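Local coordinates for protein arginase (Glaciozyma antarctica, PDB 5YNL) that probably hydrolyses L-arginine to L-ornithine and urea, as a cold-adapted member of the manganese-dependent arginase family from a psychrophilic yeast, at residues P50-P55 against L323-D328; G59-P64 against D136-H141; G152-L157 against I329-P334; V177-D182 against D286-D291. One frame throughout, in Å; residues are numbered along the deposited sequence.

Contact 1: P50-P55 against L323-D328; sequences PFLATP and LLVSLD
Val-325 supplies the main bump of this contact, and Phe-51 with Leu-52 forms the hollow that takes it. The CG1 methyl of Val-325 lies 3.7 Å from CB of Phe-51. It also comes obliquely to the ring, 3.9 Å from CD2 of Phe-51. CD1 of Leu-52 forms another wall of the hollow, 4.2 Å from the same CG1 of Val-325. The Phe-51 and Val-325 side chains cross at about a right angle. Val-325 CG1 lies beside the backbone N and anti to the carbonyl carbon (chi1 -66°), and this turns it into the hollow.

The outer part of the ring covers Leu-323. CE2 of Phe-51 touches the CD2 methyl of Leu-323 at 4.1 Å, while the carbonyl oxygen of Leu-323 sits 3.9 Å from CD2 of Phe-51. The second methyl of Leu-52, CD2, rests 4.1 Å from the carbonyl oxygen of Leu-324. Pro-50 covers part of one ring face with its CG, offset toward the rim. Pro-280 touches both Phe-51 and Val-325.

The segment 50-55 is the irregular lead-in to strand 57-63. Here it packs against the start of strand 324-330, at the end of the parallel sheet where the strands begin. That strand pairs with 281-286 and 147-152. No hydrogen bond links the two segments. The lead-in is therefore held against the strand by shape and apolar burial, while backbone bonding such as Ala-53 with Gly-145 ties it to other parts of the fold.

Contact 2: G59-P64 against D136-H141; sequences GIVGCP and DRVYAH
Gly-59 packs against His-141. Its C lies over one face of the ring, and its CA is 3.2 Å from ND1 of His-141. A CB on Gly-59 would run into that nitrogen. ND1 is also hydrogen-bonded to Gln-146.

The Ile-60 side chain points away from the helix and touches strand 96-99, while the backbone N of Ile-60 lies over one face of the His-141 ring. Its carbonyl oxygen meets two waters through weak bonds. One of these waters also lies in the ring plane at NE2 of His-141, and the other accepts a bond from NH1 of Arg-137.

Val-61 carries most of the apolar contact. Its CG1 packs 3.7 Å from CD2 of His-141, and its CG2 meets CG2 of Val-138 at 4.1 Å, the two valines crossing at about a right angle. Helix 124-142 here covers one side of the sheet. The axis of its 136-141 part passes 8.7 Å from that of strand 59-63 and runs antiparallel to it, at 173°. The helix lies on the path from strand 96-99 to strand 147-152, which flank 57-63, and so forms a beta-alpha-beta crossover in the alpha/beta fold of arginases.

CB of Val-61 also sits over one face of the Arg-137 guanidinium, 4.0 Å from NH1. At Gly-62 the same NH1 of Arg-137 gives a hydrogen bond of 3.1 Å to the carbonyl oxygen (N-H...O 144°). A bend at chi3 (66°) brings the guanidinium back over the strand. Its NH2 forms a salt bridge with Asp-133, one helical turn earlier.

Contact 3: G152-L157 against I329-P334; sequences GGDHSL and IMEINP
Met-330 meets Gly-152 through its sulfur, SD lying 3.8 Å from CA of Gly-152. There is room for it because Gly-152 has no side chain; a CB there would collide with the sulfur. The methionine is bent at chi2 (-72°), and its CE methyl reaches CB of Leu-157 at 4.0 Å. Its CG packs 3.7 Å from CD2 of the His-155 ring. An alanine in place of Met-330 would remove CG, SD and CE, and would probably leave a gap between Gly-152, His-155 and Leu-157.

The backbones add one clear bond: Gly-152 N meets Ile-329 O at 2.8 Å and almost straight (176°). Glu-331 N also approaches Gly-153 O, but that pair is modelled too short to be trusted in detail. Here the C-terminal ends of the neighbouring parallel strands 147-152 and 324-330 come together, where active sites of this fold lie. The Gly-Gly-Asp-His-Ser sequence matches the arginase family motif whose histidine is a manganese ligand in relatives.

Glu-331 lays its CG 3.4 Å from Gly-153 O and extends toward His-155. Its OE2 is hydrogen-bonded to His-195. Further out, Asp-154 closes an Asx turn, its OD2 taking the backbone N of Ser-156 at 2.6 Å. His-155 is fixed from several directions: ND1 bonds Asp-178, NE2 bonds Ser-284, and the ring stacks on Trp-176.

Contact 4: V177-D182 against D286-D291; sequences VDAHAD and DVDALD
Val-177 and Asp-286 begin the firm half of this contact with a backbone bond. Asp-286 N meets Val-177 O at 2.8 Å, in the carbonyl plane. Beside it Ala-289, in a short 3-10 turn, presses its CB against CA of Asp-178 at 3.8 Å and CG1 of Val-177 at 4.0 Å.

The other half is a cluster of carboxylates that do not bond one another. OD2 of Asp-178 lies 3.4 Å from OD2 of Asp-286, and OD1 of Asp-178 lies 3.2 Å from OD1 of Asp-288. The carboxylate planes of Asp-178 and Asp-288 are 85° apart. On the partly exposed side, NE2 of His-180 is 3.2 Å from OD2 of Asp-288, but the angle is too poor for a hydrogen bond.

Asx turns hold the carboxylates of Asp-178 and Asp-286. Asp-178 OD1 accepts from His-180 N at 2.6 Å, and Asp-286 OD1 accepts from Asp-288 N. Asp-235 O takes ND1 of His-180. An alanine replacing Asp-178 is likely to leave His-180 N and His-155 ND1 without their acceptors, so that both residues would be held by fewer contacts.

The Asp-Ala-His-Ala-Asp and Asp-Val-Asp sequences match the family motifs that hold two manganese ions in relatives. Carboxylate oxygens converging without hydrogen bonds between them are consistent with a site built to share metal cations.

Overall arrangement
Along the chain the first segments come in the order of contacts 1 to 4. Contact 1 closes the longest loop, with contacts 2 and 4 nested inside it. Strand 324-330 is shared: contact 1 uses its beginning and contact 3 its end, their centres about 21 Å apart. Contact 2 lies about 13 Å from contact 3, centre to centre, and touches it through Cys-63. Contacts 3 and 4 are closest, about 10 Å between centres, and touch through His-155 and Asp-178. In the eight-stranded parallel sheet, contact 1 thus lies where the strands begin, while contacts 3 and 4 gather loops of the probable active site.

Contact 1: P50-P55 against L323-D328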
loop_
_atom_site.group_PDB
_atom_site.type_symbol
_atom_site.label_atom_id
_atom_site.label_comp_id
_atom_site.label_asym_id
_atom_site.label_seq_id
_atom_site.Cartn_x
_atom_site.Cartn_y
_atom_site.Cartn_z
ATOM N N PRO A 50 -13.672 -3.037 13.598
ATOM C CA PRO A 50 -14.102 -1.928 14.468
ATOM C C PRO A 50 -14.154 -0.608 13.717
ATOM O O PRO A 50 -14.549 0.395 14.299
ATOM C CB PRO A 50 -12.993 -1.847 15.533
ATOM C CG PRO A 50 -11.871 -2.816 15.064
ATOM C CD PRO A 50 -12.217 -3.268 13.674
ATOM N N PHE A 51 -13.761 -0.607 12.446
ATOM C CA PHE A 51 -13.645 0.631 11.674
ATOM C C PHE A 51 -14.686 0.776 10.550
ATOM O O PHE A 51 -15.269 1.858 10.370
ATOM C CB PHE A 51 -12.228 0.749 11.089
ATOM C CG PHE A 51 -11.140 0.578 12.110
ATOM C CD1 PHE A 51 -11.062 1.426 13.213
ATOM C CD2 PHE A 51 -10.197 -0.432 11.976
ATOM C CE1 PHE A 51 -10.051 1.263 14.164
ATOM C CE2 PHE A 51 -9.191 -0.599 12.910
ATOM C CZ PHE A 51 -9.114 0.245 14.010
ATOM N N LEU A 52 -14.912 -0.306 9.803
ATOM C CA LEU A 52 -15.724 -0.254 8.575
ATOM C C LEU A 52 -17.221 -0.001 8.776
ATOM O O LEU A 52 -17.750 -0.173 9.869
ATOM C CB LEU A 52 -15.535 -1.535 7.746
ATOM C CG LEU A 52 -14.505 -1.499 6.619
ATOM C CD1 LEU A 52 -13.552 -0.342 6.794
ATOM C CD2 LEU A 52 -13.726 -2.804 6.565
ATOM N N ALA A 53 -17.891 0.400 7.696
ATOM C CA ALA A 53 -19.332 0.666 7.706
ATOM C C ALA A 53 -20.139 -0.625 7.608
ATOM O O ALA A 53 -19.815 -1.517 6.794
ATOM C CB ALA A 53 -19.715 1.614 6.581
ATOM N N THR A 54 -21.195 -0.685 8.427
ATOM C CA THR A 54 -22.012 -1.881 8.638
ATOM C C THR A 54 -22.592 -2.481 7.362
ATOM O O THR A 54 -22.816 -3.690 7.308
ATOM C CB THR A 54 -23.138 -1.634 9.653
ATOM N N PRO A 55 -22.909 -1.637 6.358
ATOM C CA PRO A 55 -22.980 -2.245 5.017
ATOM C C PRO A 55 -21.610 -2.241 4.282
ATOM O O PRO A 55 -21.228 -1.220 3.696
ATOM C CB PRO A 55 -24.040 -1.396 4.290
ATOM C CG PRO A 55 -24.126 -0.118 5.059
ATOM C CD PRO A 55 -23.707 -0.399 6.469
ATOM N N LEU A 323 -8.306 -5.497 10.818
ATOM C CA LEU A 323 -7.846 -4.115 11.019
ATOM C C LEU A 323 -7.650 -3.338 9.705
ATOM O O LEU A 323 -7.463 -2.120 9.714
ATOM C CB LEU A 323 -6.563 -4.089 11.859
ATOM C CG LEU A 323 -6.656 -4.837 13.205
ATOM C CD1 LEU A 323 -5.273 -5.203 13.740
ATOM C CD2 LEU A 323 -7.419 -4.029 14.239
ATOM N N LEU A 324 -7.696 -4.036 8.574
ATOM C CA LEU A 324 -7.407 -3.392 7.290
ATOM C C LEU A 324 -8.481 -2.363 6.860
ATOM O O LEU A 324 -9.665 -2.680 6.778
ATOM C CB LEU A 324 -7.236 -4.458 6.212
ATOM C CG LEU A 324 -6.908 -3.975 4.800
ATOM C CD1 LEU A 324 -5.417 -3.630 4.691
ATOM C CD2 LEU A 324 -7.310 -5.054 3.776
ATOM N N VAL A 325 -8.060 -1.135 6.581
ATOM C CA VAL A 325 -8.984 -0.149 6.032
ATOM C C VAL A 325 -8.585 0.297 4.625
ATOM O O VAL A 325 -9.434 0.726 3.851
ATOM C CB VAL A 325 -9.120 1.086 6.933
ATOM C CG1 VAL A 325 -9.779 0.712 8.269
ATOM C CG2 VAL A 325 -7.747 1.731 7.160
ATOM N N SER A 326 -7.304 0.177 4.289
ATOM C CA SER A 326 -6.823 0.570 2.969
ATOM C C SER A 326 -5.817 -0.393 2.387
ATOM O O SER A 326 -4.911 -0.869 3.086
ATOM C CB SER A 326 -6.210 1.964 2.990
ATOM O OG SER A 326 -7.208 2.941 2.834
ATOM N N LEU A 327 -5.986 -0.651 1.096
ATOM C CA LEU A 327 -5.160 -1.575 0.338
ATOM C C LEU A 327 -4.724 -0.911 -0.962
ATOM O O LEU A 327 -5.582 -0.481 -1.761
ATOM C CB LEU A 327 -5.989 -2.815 -0.009
ATOM C CG LEU A 327 -5.416 -3.814 -1.016
ATOM C CD1 LEU A 327 -4.149 -4.459 -0.454
ATOM C CD2 LEU A 327 -6.461 -4.843 -1.341
ATOM N N ASP A 328 -3.411 -0.815 -1.173
ATOM C CA ASP A 328 -2.894 -0.434 -2.478
ATOM C C ASP A 328 -2.364 -1.683 -3.186
ATOM O O ASP A 328 -1.658 -2.503 -2.571
ATOM C CB ASP A 328 -1.717 0.530 -2.367
ATOM C CG ASP A 328 -1.970 1.692 -1.444
ATOM O OD1 ASP A 328 -3.141 2.061 -1.183
ATOM O OD2 ASP A 328 -0.949 2.253 -0.995
#

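Contact 2: G59-P64 against D136-H141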
loop_
_atom_site.group_PDB
_atom_site.type_symbol
_atom_site.label_atom_id
_atom_site.label_comp_id
_atom_site.label_asym_id
_atom_site.label_seq_id
_atom_site.Cartn_x
_atom_site.Cartn_y
_atom_site.Cartn_z
ATOM N N GLY A 59 -14.134 0.611 -1.677
ATOM C CA GLY A 59 -13.899 1.763 -2.525
ATOM C C GLY A 59 -12.825 1.416 -3.535
ATOM O O GLY A 59 -11.800 0.808 -3.193
ATOM N N ILE A 60 -13.047 1.786 -4.786
ATOM C CA ILE A 60 -12.073 1.458 -5.809
ATOM C C ILE A 60 -11.564 2.718 -6.489
ATOM O O ILE A 60 -12.349 3.465 -7.093
ATOM C CB ILE A 60 -12.654 0.459 -6.841
ATOM C CG1 ILE A 60 -12.831 -0.916 -6.186
ATOM C CG2 ILE A 60 -11.741 0.344 -8.059
ATOM C CD1 ILE A 60 -13.384 -1.953 -7.102
ATOM N N VAL A 61 -10.259 2.972 -6.370
ATOM C CA VAL A 61 -9.665 4.085 -7.107
ATOM C C VAL A 61 -8.473 3.617 -7.942
ATOM O O VAL A 61 -7.481 3.101 -7.415
ATOM C CB VAL A 61 -9.366 5.368 -6.222
ATOM C CG1 VAL A 61 -10.127 5.339 -4.880
ATOM C CG2 VAL A 61 -7.887 5.587 -5.999
ATOM N N GLY A 62 -8.603 3.751 -9.261
ATOM C CA GLY A 62 -7.522 3.385 -10.152
ATOM C C GLY A 62 -6.772 4.619 -10.596
ATOM O O GLY A 62 -7.382 5.655 -10.870
ATOM N N CYS A 63 -5.448 4.518 -10.652
ATOM C CA CYS A 63 -4.620 5.579 -11.208
ATOM C C CYS A 63 -3.472 5.013 -12.045
ATOM O O CYS A 63 -2.491 4.494 -11.502
ATOM C CB CYS A 63 -4.077 6.482 -10.106
ATOM S SG CYS A 63 -2.683 7.512 -10.657
ATOM N N PRO A 64 -3.588 5.130 -13.373
ATOM C CA PRO A 64 -2.663 4.534 -14.346
ATOM C C PRO A 64 -1.306 5.239 -14.451
ATOM O O PRO A 64 -0.611 5.015 -15.444
ATOM C CB PRO A 64 -3.399 4.699 -15.686
ATOM C CG PRO A 64 -4.789 5.149 -15.352
ATOM C CD PRO A 64 -4.695 5.840 -14.030
ATOM N N ASP A 136 -7.343 12.753 -2.407
ATOM C CA ASP A 136 -8.707 13.216 -2.224
ATOM C C ASP A 136 -9.708 12.073 -2.407
ATOM O O ASP A 136 -10.592 11.874 -1.564
ATOM C CB ASP A 136 -9.025 14.371 -3.188
ATOM C CG ASP A 136 -8.205 15.623 -2.903
ATOM O OD1 ASP A 136 -7.989 15.945 -1.711
ATOM O OD2 ASP A 136 -7.780 16.283 -3.876
ATOM N N ARG A 137 -9.566 11.319 -3.497
ATOM C CA ARG A 137 -10.524 10.259 -3.827
ATOM C C ARG A 137 -10.484 9.168 -2.766
ATOM O O ARG A 137 -11.517 8.607 -2.385
ATOM C CB ARG A 137 -10.236 9.670 -5.213
ATOM C CG ARG A 137 -10.264 10.689 -6.342
ATOM C CD ARG A 137 -9.400 10.242 -7.525
ATOM N NE ARG A 137 -9.915 9.051 -8.201
ATOM C CZ ARG A 137 -9.257 8.382 -9.149
ATOM N NH1 ARG A 137 -9.799 7.305 -9.712
ATOM N NH2 ARG A 137 -8.054 8.787 -9.531
ATOM N N VAL A 138 -9.278 8.888 -2.284
ATOM C CA VAL A 138 -9.064 7.905 -1.235
ATOM C C VAL A 138 -9.750 8.349 0.055
ATOM O O VAL A 138 -10.428 7.550 0.706
ATOM C CB VAL A 138 -7.560 7.654 -1.023
ATOM C CG1 VAL A 138 -7.310 6.936 0.283
ATOM C CG2 VAL A 138 -6.993 6.869 -2.203
ATOM N N TYR A 139 -9.613 9.627 0.405
ATOM C CA TYR A 139 -10.279 10.134 1.606
ATOM C C TYR A 139 -11.796 10.044 1.483
ATOM O O TYR A 139 -12.473 9.647 2.437
ATOM C CB TYR A 139 -9.879 11.573 1.956
ATOM C CG TYR A 139 -10.634 12.053 3.169
ATOM C CD1 TYR A 139 -10.312 11.590 4.439
ATOM C CD2 TYR A 139 -11.696 12.935 3.047
ATOM C CE1 TYR A 139 -11.015 12.009 5.558
ATOM C CE2 TYR A 139 -12.409 13.360 4.159
ATOM C CZ TYR A 139 -12.064 12.895 5.408
ATOM O OH TYR A 139 -12.767 13.315 6.506
ATOM N N ALA A 140 -12.313 10.416 0.310
ATOM C CA ALA A 140 -13.744 10.332 0.016
ATOM C C ALA A 140 -14.283 8.959 0.393
ATOM O O ALA A 140 -15.220 8.839 1.173
ATOM C CB ALA A 140 -13.995 10.611 -1.457
ATOM N N HIS A 141 -13.676 7.921 -0.165
ATOM C CA HIS A 141 -13.981 6.553 0.234
ATOM C C HIS A 141 -13.668 6.304 1.717
ATOM O O HIS A 141 -14.495 5.746 2.435
ATOM C CB HIS A 141 -13.242 5.558 -0.668
ATOM C CG HIS A 141 -13.679 5.613 -2.099
ATOM N ND1 HIS A 141 -14.734 4.873 -2.581
ATOM C CD2 HIS A 141 -13.213 6.336 -3.146
ATOM C CE1 HIS A 141 -14.893 5.124 -3.873
ATOM N NE2 HIS A 141 -13.985 6.008 -4.236
HETATM O O HOH W 1 -14.372 6.266 -7.433
HETATM O O HOH W 2 -12.554 6.448 -8.760
#

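Contact 3: G152-L157 against I329-P334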
loop_
_atom_site.group_PDB
_atom_site.type_symbol
_atom_site.label_atom_id
_atom_site.label_comp_id
_atom_site.label_asym_id
_atom_site.label_seq_id
_atom_site.Cartn_x
_atom_site.Cartn_y
_atom_site.Cartn_z
ATOM N N GLY A 152 -2.942 0.732 -8.601
ATOM C CA GLY A 152 -1.997 1.677 -9.128
ATOM C C GLY A 152 -1.101 1.261 -10.271
ATOM O O GLY A 152 -0.940 0.074 -10.644
ATOM N N GLY A 153 -0.544 2.307 -10.860
ATOM C CA GLY A 153 0.746 2.215 -11.471
ATOM C C GLY A 153 1.724 2.402 -10.323
ATOM O O GLY A 153 1.845 1.557 -9.430
ATOM N N ASP A 154 2.375 3.554 -10.326
ATOM C CA ASP A 154 3.582 3.783 -9.559
ATOM C C ASP A 154 3.366 3.806 -8.050
ATOM O O ASP A 154 2.324 4.232 -7.574
ATOM C CB ASP A 154 4.184 5.102 -10.002
ATOM C CG ASP A 154 5.581 5.263 -9.538
ATOM O OD1 ASP A 154 6.476 4.777 -10.260
ATOM O OD2 ASP A 154 5.783 5.849 -8.448
ATOM N N HIS A 155 4.359 3.349 -7.299
ATOM C CA HIS A 155 4.253 3.360 -5.847
ATOM C C HIS A 155 4.329 4.782 -5.236
ATOM O O HIS A 155 3.849 5.006 -4.123
ATOM C CB HIS A 155 5.247 2.380 -5.199
ATOM C CG HIS A 155 4.756 1.787 -3.906
ATOM N ND1 HIS A 155 5.434 0.796 -3.230
ATOM C CD2 HIS A 155 3.654 2.062 -3.169
ATOM C CE1 HIS A 155 4.759 0.464 -2.142
ATOM N NE2 HIS A 155 3.680 1.224 -2.080
ATOM N N SER A 156 4.878 5.748 -5.972
ATOM C CA SER A 156 4.861 7.137 -5.496
ATOM C C SER A 156 3.435 7.614 -5.222
ATOM O O SER A 156 3.224 8.559 -4.447
ATOM C CB SER A 156 5.581 8.097 -6.460
ATOM O OG SER A 156 5.009 8.097 -7.768
ATOM N N LEU A 157 2.464 6.953 -5.859
ATOM C CA LEU A 157 1.044 7.233 -5.639
ATOM C C LEU A 157 0.644 6.981 -4.178
ATOM O O LEU A 157 -0.412 7.473 -3.723
ATOM C CB LEU A 157 0.176 6.380 -6.555
ATOM C CG LEU A 157 -0.095 6.815 -7.989
ATOM C CD1 LEU A 157 0.943 7.813 -8.516
ATOM C CD2 LEU A 157 -0.157 5.588 -8.876
ATOM N N ILE A 329 -2.671 -1.814 -4.470
ATOM C CA ILE A 329 -2.056 -2.847 -5.285
ATOM C C ILE A 329 -1.342 -2.086 -6.402
ATOM O O ILE A 329 -1.994 -1.622 -7.361
ATOM C CB ILE A 329 -3.108 -3.779 -5.913
ATOM C CG1 ILE A 329 -4.035 -4.373 -4.850
ATOM C CG2 ILE A 329 -2.431 -4.858 -6.787
ATOM C CD1 ILE A 329 -3.460 -5.552 -4.071
ATOM N N MET A 330 -0.024 -1.935 -6.294
ATOM C CA MET A 330 0.682 -1.008 -7.166
ATOM C C MET A 330 1.522 -1.712 -8.241
ATOM O O MET A 330 1.820 -2.909 -8.131
ATOM C CB MET A 330 1.570 -0.100 -6.307
ATOM C CG MET A 330 0.832 0.691 -5.223
ATOM S SD MET A 330 -0.219 2.053 -5.797
ATOM C CE MET A 330 -0.297 3.055 -4.310
ATOM N N GLU A 331 1.908 -0.965 -9.269
ATOM C CA GLU A 331 2.795 -1.468 -10.319
ATOM C C GLU A 331 2.365 -2.803 -10.932
ATOM O O GLU A 331 3.185 -3.683 -11.181
ATOM C CB GLU A 331 4.251 -1.504 -9.840
ATOM C CG GLU A 331 4.823 -0.110 -9.584
ATOM C CD GLU A 331 6.333 -0.098 -9.356
ATOM O OE1 GLU A 331 7.069 -0.850 -10.053
ATOM O OE2 GLU A 331 6.781 0.689 -8.483
ATOM N N ILE A 332 1.066 -2.912 -11.198
ATOM C CA ILE A 332 0.449 -4.131 -11.707
ATOM C C ILE A 332 1.017 -4.556 -13.071
ATOM O O ILE A 332 1.378 -5.718 -13.250
ATOM C CB ILE A 332 -1.088 -3.978 -11.762
ATOM C CG1 ILE A 332 -1.666 -3.935 -10.343
ATOM C CG2 ILE A 332 -1.723 -5.099 -12.574
ATOM C CD1 ILE A 332 -2.955 -3.154 -10.229
ATOM N N ASN A 333 1.095 -3.619 -14.013
ATOM C CA ASN A 333 1.714 -3.836 -15.334
ATOM C C ASN A 333 1.272 -5.067 -16.133
ATOM O O ASN A 333 1.788 -6.159 -15.926
ATOM C CB ASN A 333 3.245 -3.756 -15.249
ATOM C CG ASN A 333 3.768 -2.375 -15.591
ATOM O OD1 ASN A 333 3.299 -1.741 -16.542
ATOM N ND2 ASN A 333 4.731 -1.894 -14.810
ATOM N N PRO A 334 0.375 -4.851 -17.111
ATOM C CA PRO A 334 -0.450 -5.831 -17.837
ATOM C C PRO A 334 0.311 -6.987 -18.469
ATOM O O PRO A 334 -0.172 -7.477 -19.489
ATOM C CB PRO A 334 -1.098 -4.988 -18.943
ATOM C CG PRO A 334 -0.176 -3.827 -19.140
ATOM C CD PRO A 334 0.344 -3.527 -17.756
#

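Contact 4: V177-D182 against D286-D291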
loop_
_atom_site.group_PDB
_atom_site.type_symbol
_atom_site.label_atom_id
_atom_site.label_comp_id
_atom_site.label_asym_id
_atom_site.label_seq_id
_atom_site.Cartn_x
_atom_site.Cartn_y
_atom_site.Cartn_z
ATOM N N VAL A 177 4.905 -3.146 1.225
ATOM C CA VAL A 177 5.472 -4.331 0.602
ATOM C C VAL A 177 6.073 -3.962 -0.758
ATOM O O VAL A 177 5.359 -3.575 -1.699
ATOM C CB VAL A 177 4.418 -5.442 0.464
ATOM C CG1 VAL A 177 5.043 -6.702 -0.185
ATOM C CG2 VAL A 177 3.806 -5.780 1.845
ATOM N N ASP A 178 7.399 -4.070 -0.855
ATOM C CA ASP A 178 8.130 -3.525 -2.002
ATOM C C ASP A 178 9.568 -3.990 -1.921
ATOM O O ASP A 178 10.078 -4.285 -0.832
ATOM C CB ASP A 178 8.078 -1.983 -1.976
ATOM C CG ASP A 178 8.373 -1.346 -3.335
ATOM O OD1 ASP A 178 9.435 -1.653 -3.916
ATOM O OD2 ASP A 178 7.553 -0.538 -3.823
ATOM N N ALA A 179 10.201 -4.089 -3.087
ATOM C CA ALA A 179 11.624 -4.395 -3.163
ATOM C C ALA A 179 12.418 -3.146 -2.806
ATOM O O ALA A 179 13.617 -3.219 -2.515
ATOM C CB ALA A 179 11.982 -4.868 -4.564
ATOM N N HIS A 180 11.737 -1.999 -2.847
ATOM C CA HIS A 180 12.376 -0.698 -2.660
ATOM C C HIS A 180 11.821 0.043 -1.461
ATOM O O HIS A 180 10.620 0.019 -1.213
ATOM C CB HIS A 180 12.151 0.172 -3.894
ATOM C CG HIS A 180 12.424 -0.525 -5.179
ATOM N ND1 HIS A 180 13.630 -1.150 -5.447
ATOM C CD2 HIS A 180 11.657 -0.711 -6.278
ATOM C CE1 HIS A 180 13.589 -1.677 -6.653
ATOM N NE2 HIS A 180 12.399 -1.425 -7.182
ATOM N N ALA A 181 12.697 0.742 -0.747
ATOM C CA ALA A 181 12.279 1.535 0.409
ATOM C C ALA A 181 11.593 2.846 0.010
ATOM O O ALA A 181 10.831 3.400 0.800
ATOM C CB ALA A 181 13.461 1.798 1.358
ATOM N N ASP A 182 11.865 3.335 -1.202
ATOM C CA ASP A 182 11.279 4.593 -1.691
ATOM C C ASP A 182 11.325 5.741 -0.648
ATOM O O ASP A 182 10.361 6.503 -0.495
ATOM C CB ASP A 182 9.831 4.365 -2.171
ATOM C CG ASP A 182 9.738 3.453 -3.388
ATOM O OD1 ASP A 182 10.741 3.292 -4.108
ATOM O OD2 ASP A 182 8.642 2.909 -3.641
ATOM N N ASP A 286 3.153 -3.512 -3.479
ATOM C CA ASP A 286 3.692 -3.298 -4.804
ATOM C C ASP A 286 4.033 -4.648 -5.350
ATOM O O ASP A 286 4.759 -5.413 -4.724
ATOM C CB ASP A 286 4.962 -2.463 -4.753
ATOM C CG ASP A 286 5.424 -2.042 -6.121
ATOM O OD1 ASP A 286 5.772 -2.925 -6.938
ATOM O OD2 ASP A 286 5.427 -0.822 -6.398
ATOM N N VAL A 287 3.512 -4.932 -6.531
ATOM C CA VAL A 287 3.679 -6.218 -7.188
ATOM C C VAL A 287 5.127 -6.487 -7.622
ATOM O O VAL A 287 5.503 -7.638 -7.807
ATOM C CB VAL A 287 2.651 -6.324 -8.319
ATOM C CG1 VAL A 287 2.810 -7.585 -9.128
ATOM C CG2 VAL A 287 1.271 -6.279 -7.707
ATOM N N ASP A 288 5.954 -5.445 -7.727
ATOM C CA ASP A 288 7.383 -5.653 -7.997
ATOM C C ASP A 288 8.141 -6.383 -6.861
ATOM O O ASP A 288 9.302 -6.775 -7.027
ATOM C CB ASP A 288 8.090 -4.353 -8.461
ATOM C CG ASP A 288 8.682 -3.505 -7.307
ATOM O OD1 ASP A 288 8.337 -3.690 -6.108
ATOM O OD2 ASP A 288 9.504 -2.604 -7.619
ATOM N N ALA A 289 7.485 -6.573 -5.716
ATOM C CA ALA A 289 8.108 -7.345 -4.644
ATOM C C ALA A 289 7.997 -8.837 -4.937
ATOM O O ALA A 289 8.662 -9.653 -4.270
ATOM C CB ALA A 289 7.518 -7.000 -3.273
ATOM N N LEU A 290 7.165 -9.180 -5.923
ATOM C CA LEU A 290 6.865 -10.574 -6.206
ATOM C C LEU A 290 7.786 -11.176 -7.265
ATOM O O LEU A 290 8.618 -10.475 -7.859
ATOM C CB LEU A 290 5.416 -10.742 -6.683
ATOM C CG LEU A 290 4.245 -10.571 -5.717
ATOM C CD1 LEU A 290 2.935 -10.796 -6.476
ATOM C CD2 LEU A 290 4.348 -11.536 -4.542
ATOM N N ASP A 291 7.627 -12.485 -7.467
ATOM C CA ASP A 291 8.195 -13.229 -8.589
ATOM C C ASP A 291 7.092 -14.076 -9.253
ATOM O O ASP A 291 6.138 -14.512 -8.574
ATOM C CB ASP A 291 9.308 -14.168 -8.102
ATOM C CG ASP A 291 10.636 -13.475 -7.953
ATOM O OD1 ASP A 291 10.714 -12.281 -8.309
ATOM O OD2 ASP A 291 11.605 -14.126 -7.500
#